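Local coordinates for protein DynE7 (Micromonospora chersina, PDB 2XEM) that probably hydrolyses the thioester that tethers a polyene chain to the enediyne polyketide synthase during dynemicin biosynthesis, as a hot-dog fold thioesterase, at residues Met7-Tyr11 with Arg144-Val148; Phe44-His48 with Ala141-Tyr145; Ala61-Cys67 with Arg116-Met122; Leu90-Ile95 with Pro131-Pro135. One frame throughout, in Å; residues are numbered along the deposited sequence.

Contact 1: residues Met7-Tyr11 with Arg144-Val148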
loop_
_atom_site.group_PDB
_atom_site.type_symbol
_atom_site.label_atom_id
_atom_site.label_comp_id
_atom_site.label_asym_id
_atom_site.label_seq_id
_atom_site.Cartn_x
_atom_site.Cartn_y
_atom_site.Cartn_z
ATOM N N MET D 7 -29.268 15.036 15.162
ATOM C CA MET D 7 -28.155 14.863 14.240
ATOM C C MET D 7 -28.394 13.674 13.283
ATOM O O MET D 7 -28.872 12.622 13.719
ATOM C CB MET D 7 -26.778 14.841 14.951
ATOM C CG MET D 7 -26.397 13.516 15.593
ATOM S SD MET D 7 -24.594 13.366 15.793
ATOM C CE MET D 7 -24.487 11.762 16.568
ATOM N N PRO D 8 -28.137 13.853 11.969
ATOM C CA PRO D 8 -28.292 12.725 11.034
ATOM C C PRO D 8 -27.291 11.588 11.248
ATOM O O PRO D 8 -26.157 11.799 11.669
ATOM C CB PRO D 8 -28.113 13.366 9.655
ATOM C CG PRO D 8 -27.396 14.625 9.899
ATOM C CD PRO D 8 -27.732 15.091 11.271
ATOM N N ASP D 9 -27.729 10.373 10.961
ATOM C CA ASP D 9 -26.850 9.238 11.088
ATOM C C ASP D 9 -25.805 9.234 9.969
ATOM O O ASP D 9 -25.965 9.853 8.904
ATOM C CB ASP D 9 -27.631 7.901 11.222
ATOM C CG ASP D 9 -28.341 7.379 9.981
ATOM O OD1 ASP D 9 -28.737 8.205 9.120
ATOM O OD2 ASP D 9 -28.551 6.148 9.894
ATOM N N SER D 10 -24.695 8.630 10.274
ATOM C CA SER D 10 -23.697 8.421 9.273
ATOM C C SER D 10 -23.508 6.963 9.000
ATOM O O SER D 10 -23.862 6.124 9.813
ATOM C CB SER D 10 -22.394 9.101 9.655
ATOM O OG SER D 10 -21.885 8.538 10.853
ATOM N N TYR D 11 -23.006 6.660 7.808
ATOM C CA TYR D 11 -22.592 5.316 7.463
ATOM C C TYR D 11 -21.243 5.027 8.132
ATOM O O TYR D 11 -20.311 5.838 8.013
ATOM C CB TYR D 11 -22.499 5.166 5.943
ATOM C CG TYR D 11 -21.992 3.800 5.587
ATOM C CD1 TYR D 11 -22.814 2.684 5.685
ATOM C CD2 TYR D 11 -20.663 3.607 5.226
ATOM C CE1 TYR D 11 -22.324 1.405 5.429
ATOM C CE2 TYR D 11 -20.166 2.337 4.954
ATOM C CZ TYR D 11 -21.002 1.242 5.049
ATOM O OH TYR D 11 -20.521 0.002 4.777
ATOM N N ARG D 144 -29.943 8.946 2.478
ATOM C CA ARG D 144 -30.223 8.566 3.876
ATOM C C ARG D 144 -29.177 9.111 4.852
ATOM O O ARG D 144 -29.427 9.152 6.054
ATOM C CB ARG D 144 -30.357 7.045 4.018
ATOM C CG ARG D 144 -31.506 6.471 3.178
ATOM C CD ARG D 144 -31.965 5.089 3.628
ATOM N NE ARG D 144 -30.896 4.087 3.555
ATOM C CZ ARG D 144 -30.665 3.300 2.509
ATOM N NH1 ARG D 144 -31.428 3.383 1.426
ATOM N NH2 ARG D 144 -29.676 2.419 2.540
ATOM N N TYR D 145 -28.005 9.538 4.329
ATOM C CA TYR D 145 -26.898 10.071 5.129
ATOM C C TYR D 145 -26.562 11.520 4.758
ATOM O O TYR D 145 -25.400 11.926 4.887
ATOM C CB TYR D 145 -25.650 9.163 4.996
ATOM C CG TYR D 145 -25.941 7.721 5.355
ATOM C CD1 TYR D 145 -25.949 7.297 6.683
ATOM C CD2 TYR D 145 -26.304 6.803 4.380
ATOM C CE1 TYR D 145 -26.232 5.974 7.020
ATOM C CE2 TYR D 145 -26.602 5.481 4.707
ATOM C CZ TYR D 145 -26.551 5.067 6.023
ATOM O OH TYR D 145 -26.838 3.755 6.315
ATOM N N ALA D 146 -27.550 12.269 4.254
ATOM C CA ALA D 146 -27.366 13.673 3.871
ATOM C C ALA D 146 -27.034 14.591 5.055
ATOM O O ALA D 146 -27.702 14.566 6.098
ATOM C CB ALA D 146 -28.582 14.211 3.112
ATOM N N VAL D 147 -25.987 15.406 4.870
ATOM C CA VAL D 147 -25.640 16.511 5.770
ATOM C C VAL D 147 -26.801 17.512 5.709
ATOM O O VAL D 147 -27.313 17.755 4.626
ATOM C CB VAL D 147 -24.264 17.128 5.354
ATOM C CG1 VAL D 147 -24.018 18.501 5.993
ATOM C CG2 VAL D 147 -23.130 16.169 5.686
ATOM N N VAL D 148 -27.248 18.030 6.856
ATOM C CA VAL D 148 -28.351 19.009 6.916
ATOM C C VAL D 148 -27.878 20.433 7.250
ATOM O O VAL D 148 -26.952 20.611 8.052
ATOM C CB VAL D 148 -29.574 18.568 7.791
ATOM C CG1 VAL D 148 -30.110 17.221 7.342
ATOM C CG2 VAL D 148 -29.233 18.520 9.279
HETATM O O HOH W 1 -26.458 3.519 9.256
#
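The Y145 ring packs against the backbone of D9 to Y11, where the N-terminal arm enters the first strand of the hot-dog fold and meets the C-terminal tail that follows helix 136-143. No direct hydrogen bond joins the two segments. Y11 sets its CB over one face of the Y145 ring, a CH-pi contact 4.0 Å from the centroid and 10° off the ring normal. With CG anti to the Y11 backbone N (chi1 177°), the Y11 ring runs on past Y145 to helix 32-48, where it meets F44 edge-to-face and gives its OH to a hydrogen bond with D47. The peptide leading into Y11 also presses on the Y145 ring: Y11 N is 3.2 Å from Y145 CD1, and the D9 carbonyl O comes up at the ring edge, 3.4 Å from the same carbon. Apolar contact continues toward the chain ends, with P8 CD 4.2 Å from V148 CG2 and the P8 ring carbons CB and CG near the carbonyl O of A146. Strand 80-91 lines the same region: M86 touches P8, and the backbone of L87 is hydrogen-bonded to those of Y145 and V147. Polar contact is water-mediated. The D9 carboxylate lies obliquely beside the Y145 ring, their planes 24° apart, and brings OD2 3.7 Å from Y145 CE1. A water in the plane of the Y145 ring links the two side chains, 3.0 Å from Y145 OH and weakly bonded, at 3.4 Å, to D9 OD2.

Contact 2: residues Phe44-His48 with Ala141-Tyr145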
loop_
_atom_site.group_PDB
_atom_site.type_symbol
_atom_site.label_atom_id
_atom_site.label_comp_id
_atom_site.label_asym_id
_atom_site.label_seq_id
_atom_site.Cartn_x
_atom_site.Cartn_y
_atom_site.Cartn_z
ATOM N N PHE D 44 -19.923 0.801 1.642
ATOM C CA PHE D 44 -21.211 1.470 1.502
ATOM C C PHE D 44 -22.024 0.905 0.341
ATOM O O PHE D 44 -23.180 0.548 0.536
ATOM C CB PHE D 44 -21.053 2.998 1.361
ATOM C CG PHE D 44 -22.391 3.693 1.223
ATOM C CD1 PHE D 44 -23.192 3.920 2.336
ATOM C CD2 PHE D 44 -22.874 4.072 -0.029
ATOM C CE1 PHE D 44 -24.444 4.523 2.207
ATOM C CE2 PHE D 44 -24.151 4.641 -0.162
ATOM C CZ PHE D 44 -24.914 4.873 0.958
ATOM N N LEU D 45 -21.420 0.824 -0.848
ATOM C CA LEU D 45 -22.010 0.178 -2.019
ATOM C C LEU D 45 -22.421 -1.264 -1.761
ATOM O O LEU D 45 -23.525 -1.626 -2.126
ATOM C CB LEU D 45 -21.061 0.246 -3.229
ATOM C CG LEU D 45 -20.652 1.625 -3.735
ATOM C CD1 LEU D 45 -19.605 1.508 -4.811
ATOM C CD2 LEU D 45 -21.818 2.417 -4.253
ATOM N N ALA D 46 -21.547 -2.093 -1.126
ATOM C CA ALA D 46 -21.896 -3.497 -0.828
ATOM C C ALA D 46 -23.104 -3.606 0.137
ATOM O O ALA D 46 -23.955 -4.490 -0.028
ATOM C CB ALA D 46 -20.682 -4.254 -0.280
ATOM N N ASP D 47 -23.198 -2.688 1.106
ATOM C CA ASP D 47 -24.268 -2.681 2.099
ATOM C C ASP D 47 -25.575 -2.101 1.572
ATOM O O ASP D 47 -26.638 -2.606 1.907
ATOM C CB ASP D 47 -23.838 -1.884 3.348
ATOM C CG ASP D 47 -22.828 -2.576 4.234
ATOM O OD1 ASP D 47 -22.695 -3.817 4.131
ATOM O OD2 ASP D 47 -22.166 -1.878 5.032
ATOM N N HIS D 48 -25.512 -1.035 0.758
ATOM C CA HIS D 48 -26.693 -0.192 0.521
ATOM C C HIS D 48 -27.015 0.038 -0.948
ATOM O O HIS D 48 -28.084 0.535 -1.261
ATOM C CB HIS D 48 -26.565 1.153 1.294
ATOM C CG HIS D 48 -26.468 0.971 2.776
ATOM N ND1 HIS D 48 -27.462 0.317 3.493
ATOM C CD2 HIS D 48 -25.482 1.325 3.629
ATOM C CE1 HIS D 48 -27.055 0.312 4.751
ATOM N NE2 HIS D 48 -25.869 0.906 4.883
ATOM N N ALA D 141 -29.589 5.522 -1.722
ATOM C CA ALA D 141 -28.760 5.044 -0.607
ATOM C C ALA D 141 -28.008 6.214 0.100
ATOM O O ALA D 141 -28.053 6.329 1.339
ATOM C CB ALA D 141 -27.785 3.987 -1.106
ATOM N N LEU D 142 -27.353 7.096 -0.687
ATOM C CA LEU D 142 -26.621 8.257 -0.128
ATOM C C LEU D 142 -27.528 9.280 0.554
ATOM O O LEU D 142 -27.119 9.865 1.550
ATOM C CB LEU D 142 -25.806 8.974 -1.192
ATOM C CG LEU D 142 -24.585 8.278 -1.765
ATOM C CD1 LEU D 142 -24.221 8.937 -3.056
ATOM C CD2 LEU D 142 -23.396 8.288 -0.773
ATOM N N SER D 143 -28.762 9.490 0.037
ATOM C CA SER D 143 -29.676 10.487 0.596
ATOM C C SER D 143 -30.092 10.186 2.032
ATOM O O SER D 143 -30.466 11.096 2.754
ATOM C CB SER D 143 -30.874 10.698 -0.321
ATOM O OG SER D 143 -30.390 11.214 -1.549
ATOM N N ARG D 144 -29.943 8.946 2.478
ATOM C CA ARG D 144 -30.223 8.566 3.876
ATOM C C ARG D 144 -29.177 9.111 4.852
ATOM O O ARG D 144 -29.427 9.152 6.054
ATOM C CB ARG D 144 -30.357 7.045 4.018
ATOM C CG ARG D 144 -31.506 6.471 3.178
ATOM C CD ARG D 144 -31.965 5.089 3.628
ATOM N NE ARG D 144 -30.896 4.087 3.555
ATOM C CZ ARG D 144 -30.665 3.300 2.509
ATOM N NH1 ARG D 144 -31.428 3.383 1.426
ATOM N NH2 ARG D 144 -29.676 2.419 2.540
ATOM N N TYR D 145 -28.005 9.538 4.329
ATOM C CA TYR D 145 -26.898 10.071 5.129
ATOM C C TYR D 145 -26.562 11.520 4.758
ATOM O O TYR D 145 -25.400 11.926 4.887
ATOM C CB TYR D 145 -25.650 9.163 4.996
ATOM C CG TYR D 145 -25.941 7.721 5.355
ATOM C CD1 TYR D 145 -25.949 7.297 6.683
ATOM C CD2 TYR D 145 -26.304 6.803 4.380
ATOM C CE1 TYR D 145 -26.232 5.974 7.020
ATOM C CE2 TYR D 145 -26.602 5.481 4.707
ATOM C CZ TYR D 145 -26.551 5.067 6.023
ATOM O OH TYR D 145 -26.838 3.755 6.315
HETATM O O HOH W 2 -30.224 0.159 1.022
#
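F44 points from helix 32-48, the long helix that the hot-dog sheet wraps, toward A141, L142 and Y145, where helix 136-143 passes into the C-terminal tail. Its CB leaves the helix toward the other segment, and CG, anti to the backbone N (chi1 -180°), carries the ring out among these three residues. On one edge, F44 CE1 is 3.4 Å from CE2 of Y145. The two aromatic side chains run antiparallel alongside each other, their ring planes 80° apart. At the tip, CZ abuts the backbone of A141, 3.5 Å from its carbonyl C, and also touches the A141 methyl. Over one face, near the rim, L142 CD2 stands 3.8 Å from F44 CE2; that leucine continues to L87 and L90 of strand 80-91. The opposite face is overlain, toward its rim, by CB of H48, one helical turn on, whose backbone N bonds to the F44 carbonyl O. F44, H48 and Y145 thus form an aromatic cluster, joined by Y11 from the N-terminal arm. The imidazole of H48 lies between two polar groups: NE2 is 3.3 Å from Y145 OH, while ND1 is 3.2 Å from R144 NH2, in the plane of a guanidinium turned 75° to the imidazole. The R144 chain bends at chi3, and the A141 carbonyl O lies over one face of the guanidinium. A water ties the two segments together, giving a hydrogen bond to H48 O and accepting one from R144 NH2 at 2.8 Å.

Contact 3: residues Ala61-Cys67 with Arg116-Met122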
loop_
_atom_site.group_PDB
_atom_site.type_symbol
_atom_site.label_atom_id
_atom_site.label_comp_id
_atom_site.label_asym_id
_atom_site.label_seq_id
_atom_site.Cartn_x
_atom_site.Cartn_y
_atom_site.Cartn_z
ATOM N N ALA D 61 -17.707 3.102 -13.587
ATOM C CA ALA D 61 -16.571 3.476 -12.767
ATOM C C ALA D 61 -16.890 4.704 -11.921
ATOM O O ALA D 61 -17.572 5.640 -12.372
ATOM C CB ALA D 61 -15.355 3.751 -13.651
ATOM N N LEU D 62 -16.404 4.676 -10.677
ATOM C CA LEU D 62 -16.400 5.848 -9.807
ATOM C C LEU D 62 -15.050 6.509 -9.925
ATOM O O LEU D 62 -14.030 5.931 -9.520
ATOM C CB LEU D 62 -16.729 5.494 -8.347
ATOM C CG LEU D 62 -18.099 4.854 -8.056
ATOM C CD1 LEU D 62 -18.248 4.598 -6.572
ATOM C CD2 LEU D 62 -19.268 5.698 -8.541
ATOM N N VAL D 63 -15.031 7.696 -10.525
ATOM C CA VAL D 63 -13.782 8.417 -10.772
ATOM C C VAL D 63 -13.643 9.545 -9.733
ATOM O O VAL D 63 -14.534 10.397 -9.619
ATOM C CB VAL D 63 -13.771 8.918 -12.237
ATOM C CG1 VAL D 63 -12.575 9.841 -12.528
ATOM C CG2 VAL D 63 -13.826 7.732 -13.220
ATOM N N THR D 64 -12.558 9.524 -8.941
ATOM C CA THR D 64 -12.307 10.576 -7.964
ATOM C C THR D 64 -11.910 11.885 -8.679
ATOM O O THR D 64 -11.019 11.895 -9.514
ATOM C CB THR D 64 -11.266 10.125 -6.912
ATOM O OG1 THR D 64 -11.629 8.849 -6.403
ATOM C CG2 THR D 64 -11.162 11.084 -5.740
ATOM N N VAL D 65 -12.602 12.970 -8.342
ATOM C CA VAL D 65 -12.394 14.336 -8.877
ATOM C C VAL D 65 -11.429 15.077 -7.944
ATOM O O VAL D 65 -10.514 15.777 -8.392
ATOM C CB VAL D 65 -13.757 15.084 -9.051
ATOM C CG1 VAL D 65 -13.561 16.548 -9.446
ATOM C CG2 VAL D 65 -14.652 14.362 -10.049
ATOM N N ASP D 66 -11.657 14.950 -6.643
ATOM C CA ASP D 66 -10.778 15.532 -5.626
ATOM C C ASP D 66 -10.940 14.799 -4.302
ATOM O O ASP D 66 -11.902 14.055 -4.126
ATOM C CB ASP D 66 -11.035 17.044 -5.443
ATOM C CG ASP D 66 -12.483 17.443 -5.166
ATOM O OD1 ASP D 66 -13.003 18.281 -5.895
ATOM O OD2 ASP D 66 -13.087 16.903 -4.213
ATOM N N CYS D 67 -9.988 14.976 -3.398
ATOM C CA CYS D 67 -10.076 14.465 -2.040
ATOM C C CYS D 67 -9.259 15.371 -1.111
ATOM O O CYS D 67 -8.415 16.149 -1.567
ATOM C CB CYS D 67 -9.600 13.020 -1.969
ATOM S SG CYS D 67 -7.828 12.829 -2.269
ATOM N N ARG D 116 -12.808 14.643 2.981
ATOM C CA ARG D 116 -13.832 14.897 1.976
ATOM C C ARG D 116 -13.349 14.307 0.681
ATOM O O ARG D 116 -12.142 14.272 0.436
ATOM C CB ARG D 116 -14.044 16.417 1.729
ATOM C CG ARG D 116 -14.637 17.208 2.853
ATOM C CD ARG D 116 -14.919 18.662 2.416
ATOM N NE ARG D 116 -13.779 19.331 1.749
ATOM C CZ ARG D 116 -12.814 20.004 2.370
ATOM N NH1 ARG D 116 -12.793 20.081 3.697
ATOM N NH2 ARG D 116 -11.872 20.616 1.673
ATOM N N GLN D 117 -14.290 13.956 -0.193
ATOM C CA GLN D 117 -13.962 13.456 -1.523
ATOM C C GLN D 117 -15.117 13.772 -2.453
ATOM O O GLN D 117 -16.278 13.678 -2.032
ATOM C CB GLN D 117 -13.804 11.935 -1.419
ATOM C CG GLN D 117 -13.305 11.254 -2.626
ATOM C CD GLN D 117 -13.324 9.799 -2.315
ATOM O OE1 GLN D 117 -14.341 9.126 -2.476
ATOM N NE2 GLN D 117 -12.249 9.325 -1.732
ATOM N N THR D 118 -14.802 14.114 -3.717
ATOM C CA THR D 118 -15.817 14.202 -4.767
ATOM C C THR D 118 -15.552 13.116 -5.763
ATOM O O THR D 118 -14.422 12.955 -6.203
ATOM C CB THR D 118 -15.831 15.586 -5.456
ATOM O OG1 THR D 118 -15.817 16.595 -4.464
ATOM C CG2 THR D 118 -17.047 15.778 -6.379
ATOM N N VAL D 119 -16.593 12.379 -6.131
ATOM C CA VAL D 119 -16.511 11.348 -7.165
ATOM C C VAL D 119 -17.463 11.631 -8.321
ATOM O O VAL D 119 -18.509 12.252 -8.125
ATOM C CB VAL D 119 -16.695 9.898 -6.628
ATOM C CG1 VAL D 119 -15.736 9.566 -5.502
ATOM C CG2 VAL D 119 -18.167 9.591 -6.261
ATOM N N ALA D 120 -17.107 11.190 -9.517
ATOM C CA ALA D 120 -17.990 11.274 -10.676
ATOM C C ALA D 120 -18.331 9.851 -11.138
ATOM O O ALA D 120 -17.459 8.981 -11.152
ATOM C CB ALA D 120 -17.301 12.042 -11.803
ATOM N N CYS D 121 -19.602 9.606 -11.474
ATOM C CA CYS D 121 -20.034 8.350 -12.063
ATOM C C CYS D 121 -19.735 8.403 -13.559
ATOM O O CYS D 121 -20.167 9.332 -14.249
ATOM C CB CYS D 121 -21.519 8.116 -11.797
ATOM S SG CYS D 121 -21.924 7.935 -10.042
ATOM N N MET D 122 -18.976 7.424 -14.046
ATOM C CA MET D 122 -18.585 7.356 -15.453
ATOM C C MET D 122 -18.714 5.952 -16.002
ATOM O O MET D 122 -18.753 4.985 -15.247
ATOM C CB MET D 122 -17.151 7.864 -15.695
ATOM C CG MET D 122 -16.744 9.052 -14.859
ATOM S SD MET D 122 -16.045 10.356 -15.854
ATOM C CE MET D 122 -17.296 11.531 -15.650
#
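The carbonyl O of T118 takes two N-H groups from the opposite strand, V65 N at 2.8 Å and, weakly, D66 N at 3.4 Å. Two residues thus face one, a classic beta bulge in the antiparallel pairing of strands 60-71 and 110-124 of the hot-dog sheet, and the register shifts by one residue. Before the bulge, A61 with M122 and V63 with A120 are hydrogen-bonded pairs, the bond from V63 N to A120 O being nearly straight at 173°. Beyond it, T118 N returns a bond to D66 O from 36° above the carbonyl plane. T118 is held by its side chain too: OG1 donates to the syn side of D66 OD2 at 2.8 Å, somewhat out of the carboxylate plane. D66 CG lies between its own N and carbonyl carbon (chi1 53°), which turns the carboxylate toward T118. V65, the extra residue of the bulge, packs its CG2 on A120 CB; on the face of D66 and T118, V63 CG2 sits 3.6 Å from M122 CG. On the face toward helix 32-48, L62 CD2 touches C121 SG, and T64 CG2 meets Q117 CG at 3.8 Å; T64 OG1 and Q117 OE1 both bond to R41 of that helix. D66 and C67 also pair with an antiparallel strand of the second subunit. The threonine-to-carboxylate bond therefore adds a side-chain tie to the bulge, just where the sheet passes into the neighbouring subunit.

Contact 4: residues Leu90-Ile95 with Pro131-Pro135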
loop_
_atom_site.group_PDB
_atom_site.type_symbol
_atom_site.label_atom_id
_atom_site.label_comp_id
_atom_site.label_asym_id
_atom_site.label_seq_id
_atom_site.Cartn_x
_atom_site.Cartn_y
_atom_site.Cartn_z
ATOM N N LEU D 90 -25.072 16.071 -3.882
ATOM C CA LEU D 90 -25.204 15.341 -5.121
ATOM C C LEU D 90 -25.488 16.398 -6.136
ATOM O O LEU D 90 -26.493 17.095 -6.017
ATOM C CB LEU D 90 -26.359 14.339 -5.014
ATOM C CG LEU D 90 -26.134 13.063 -5.778
ATOM C CD1 LEU D 90 -25.797 11.901 -4.834
ATOM C CD2 LEU D 90 -27.337 12.753 -6.684
ATOM N N ASP D 91 -24.553 16.588 -7.079
ATOM C CA ASP D 91 -24.612 17.633 -8.101
ATOM C C ASP D 91 -24.381 17.042 -9.500
ATOM O O ASP D 91 -23.241 17.007 -9.979
ATOM C CB ASP D 91 -23.599 18.748 -7.767
ATOM C CG ASP D 91 -23.654 19.979 -8.661
ATOM O OD1 ASP D 91 -24.723 20.232 -9.274
ATOM O OD2 ASP D 91 -22.653 20.724 -8.702
ATOM N N GLY D 92 -25.472 16.560 -10.114
ATOM C CA GLY D 92 -25.474 15.949 -11.440
ATOM C C GLY D 92 -24.998 14.512 -11.423
ATOM O O GLY D 92 -25.661 13.650 -10.834
ATOM N N HIS D 93 -23.875 14.242 -12.136
ATOM C CA HIS D 93 -23.097 13.002 -12.122
ATOM C C HIS D 93 -22.077 12.986 -10.952
ATOM O O HIS D 93 -21.405 11.982 -10.767
ATOM C CB HIS D 93 -22.414 12.763 -13.505
ATOM C CG HIS D 93 -21.244 13.642 -13.779
ATOM N ND1 HIS D 93 -19.963 13.132 -13.854
ATOM C CD2 HIS D 93 -21.199 14.973 -13.987
ATOM C CE1 HIS D 93 -19.180 14.172 -14.100
ATOM N NE2 HIS D 93 -19.880 15.299 -14.192
ATOM N N ARG D 94 -21.960 14.088 -10.185
ATOM C CA ARG D 94 -21.004 14.195 -9.078
ATOM C C ARG D 94 -21.603 13.985 -7.691
ATOM O O ARG D 94 -22.735 14.380 -7.423
ATOM C CB ARG D 94 -20.238 15.505 -9.119
ATOM C CG ARG D 94 -19.118 15.496 -10.118
ATOM C CD ARG D 94 -18.697 16.938 -10.338
ATOM N NE ARG D 94 -17.631 17.045 -11.329
ATOM C CZ ARG D 94 -16.557 17.822 -11.223
ATOM N NH1 ARG D 94 -16.397 18.606 -10.164
ATOM N NH2 ARG D 94 -15.639 17.831 -12.182
ATOM N N ILE D 95 -20.814 13.365 -6.813
ATOM C CA ILE D 95 -21.161 13.057 -5.428
ATOM C C ILE D 95 -20.031 13.580 -4.551
ATOM O O ILE D 95 -18.898 13.139 -4.698
ATOM C CB ILE D 95 -21.343 11.506 -5.225
ATOM C CG1 ILE D 95 -22.423 10.905 -6.167
ATOM C CG2 ILE D 95 -21.615 11.177 -3.757
ATOM C CD1 ILE D 95 -22.280 9.396 -6.395
ATOM N N PRO D 131 -19.309 11.028 -18.583
ATOM C CA PRO D 131 -20.224 11.161 -17.436
ATOM C C PRO D 131 -21.517 10.396 -17.636
ATOM O O PRO D 131 -22.049 10.345 -18.743
ATOM C CB PRO D 131 -20.494 12.670 -17.350
ATOM C CG PRO D 131 -19.420 13.302 -18.111
ATOM C CD PRO D 131 -19.063 12.345 -19.202
ATOM N N VAL D 132 -21.987 9.763 -16.561
ATOM C CA VAL D 132 -23.281 9.088 -16.501
ATOM C C VAL D 132 -24.000 9.650 -15.269
ATOM O O VAL D 132 -23.343 9.983 -14.280
ATOM C CB VAL D 132 -23.089 7.540 -16.421
ATOM C CG1 VAL D 132 -24.379 6.808 -16.100
ATOM C CG2 VAL D 132 -22.482 6.990 -17.707
ATOM N N GLU D 133 -25.341 9.767 -15.336
ATOM C CA GLU D 133 -26.164 10.128 -14.184
ATOM C C GLU D 133 -25.844 9.224 -12.988
ATOM O O GLU D 133 -25.579 8.033 -13.201
ATOM C CB GLU D 133 -27.636 9.956 -14.559
ATOM C CG GLU D 133 -28.529 11.098 -14.108
ATOM C CD GLU D 133 -28.873 12.067 -15.224
ATOM O OE1 GLU D 133 -30.029 12.027 -15.702
ATOM O OE2 GLU D 133 -27.980 12.837 -15.646
ATOM N N VAL D 134 -25.823 9.764 -11.754
ATOM C CA VAL D 134 -25.724 8.918 -10.561
ATOM C C VAL D 134 -26.860 7.859 -10.630
ATOM O O VAL D 134 -28.013 8.237 -10.812
ATOM C CB VAL D 134 -25.795 9.749 -9.253
ATOM C CG1 VAL D 134 -25.713 8.833 -8.018
ATOM C CG2 VAL D 134 -24.707 10.849 -9.215
ATOM N N PRO D 135 -26.560 6.540 -10.566
ATOM C CA PRO D 135 -27.658 5.544 -10.576
ATOM C C PRO D 135 -28.674 5.817 -9.469
ATOM O O PRO D 135 -28.287 6.227 -8.379
ATOM C CB PRO D 135 -26.930 4.198 -10.370
ATOM C CG PRO D 135 -25.518 4.454 -10.881
ATOM C CD PRO D 135 -25.230 5.884 -10.486
#
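H93 and P131 meet across a ring face: P131 CB sits 3.7 Å from the imidazole centroid, 17° off the normal, in a CH-pi contact. CG of R94 lies toward the rim of the opposite face, which leaves the imidazole between proline and arginine. This placement comes from chi1 of 74°, which sets CG of H93 between its backbone N and carbonyl carbon. The ring's ND1, 3.6 Å from P131 CB, is buried here and has no polar partner in the model. H93 CB comes within 3.0 Å of the V132 carbonyl O. The histidine belongs to a type II' beta turn from D91 to R94, the hairpin between strands 80-91 and 94-105 of the hot-dog sheet, and the segment from P131, at the end of strand 129-131, to P135 passes beside it before helix 136-143. V134 packs against the hairpin. Its CG1 is anti to the backbone N (chi1 179°) and touches I95 CD1 at 3.8 Å, whereas V134 CG2 faces G92 O (3.4 Å) and I95 CG1 (3.8 Å). L90 reaches the same methyl tip to tip, its CD2 4.1 Å from V134 CG2.

Contacts 1 and 2 share R144 and Y145, and their centres lie about 11 Å apart; between them they join the N-terminal arm, helix 32-48 and the C-terminal tail. Contacts 3 and 4 lie within the chain span enclosed by both, and their segments alternate in the order 61-67, 90-95, 116-122, 131-135. Their centres are about 10 Å apart, and both reach the same sheet, where V119 N bonds to I95 O and V132 N to C121 O. L142 of contact 2 packs on L90 and I95 of contact 4, and L45 on L62 of contact 3. Helix 32-48, the sheet and both chain ends are thereby knit into one hot-dog unit, whose sheet continues into a second subunit.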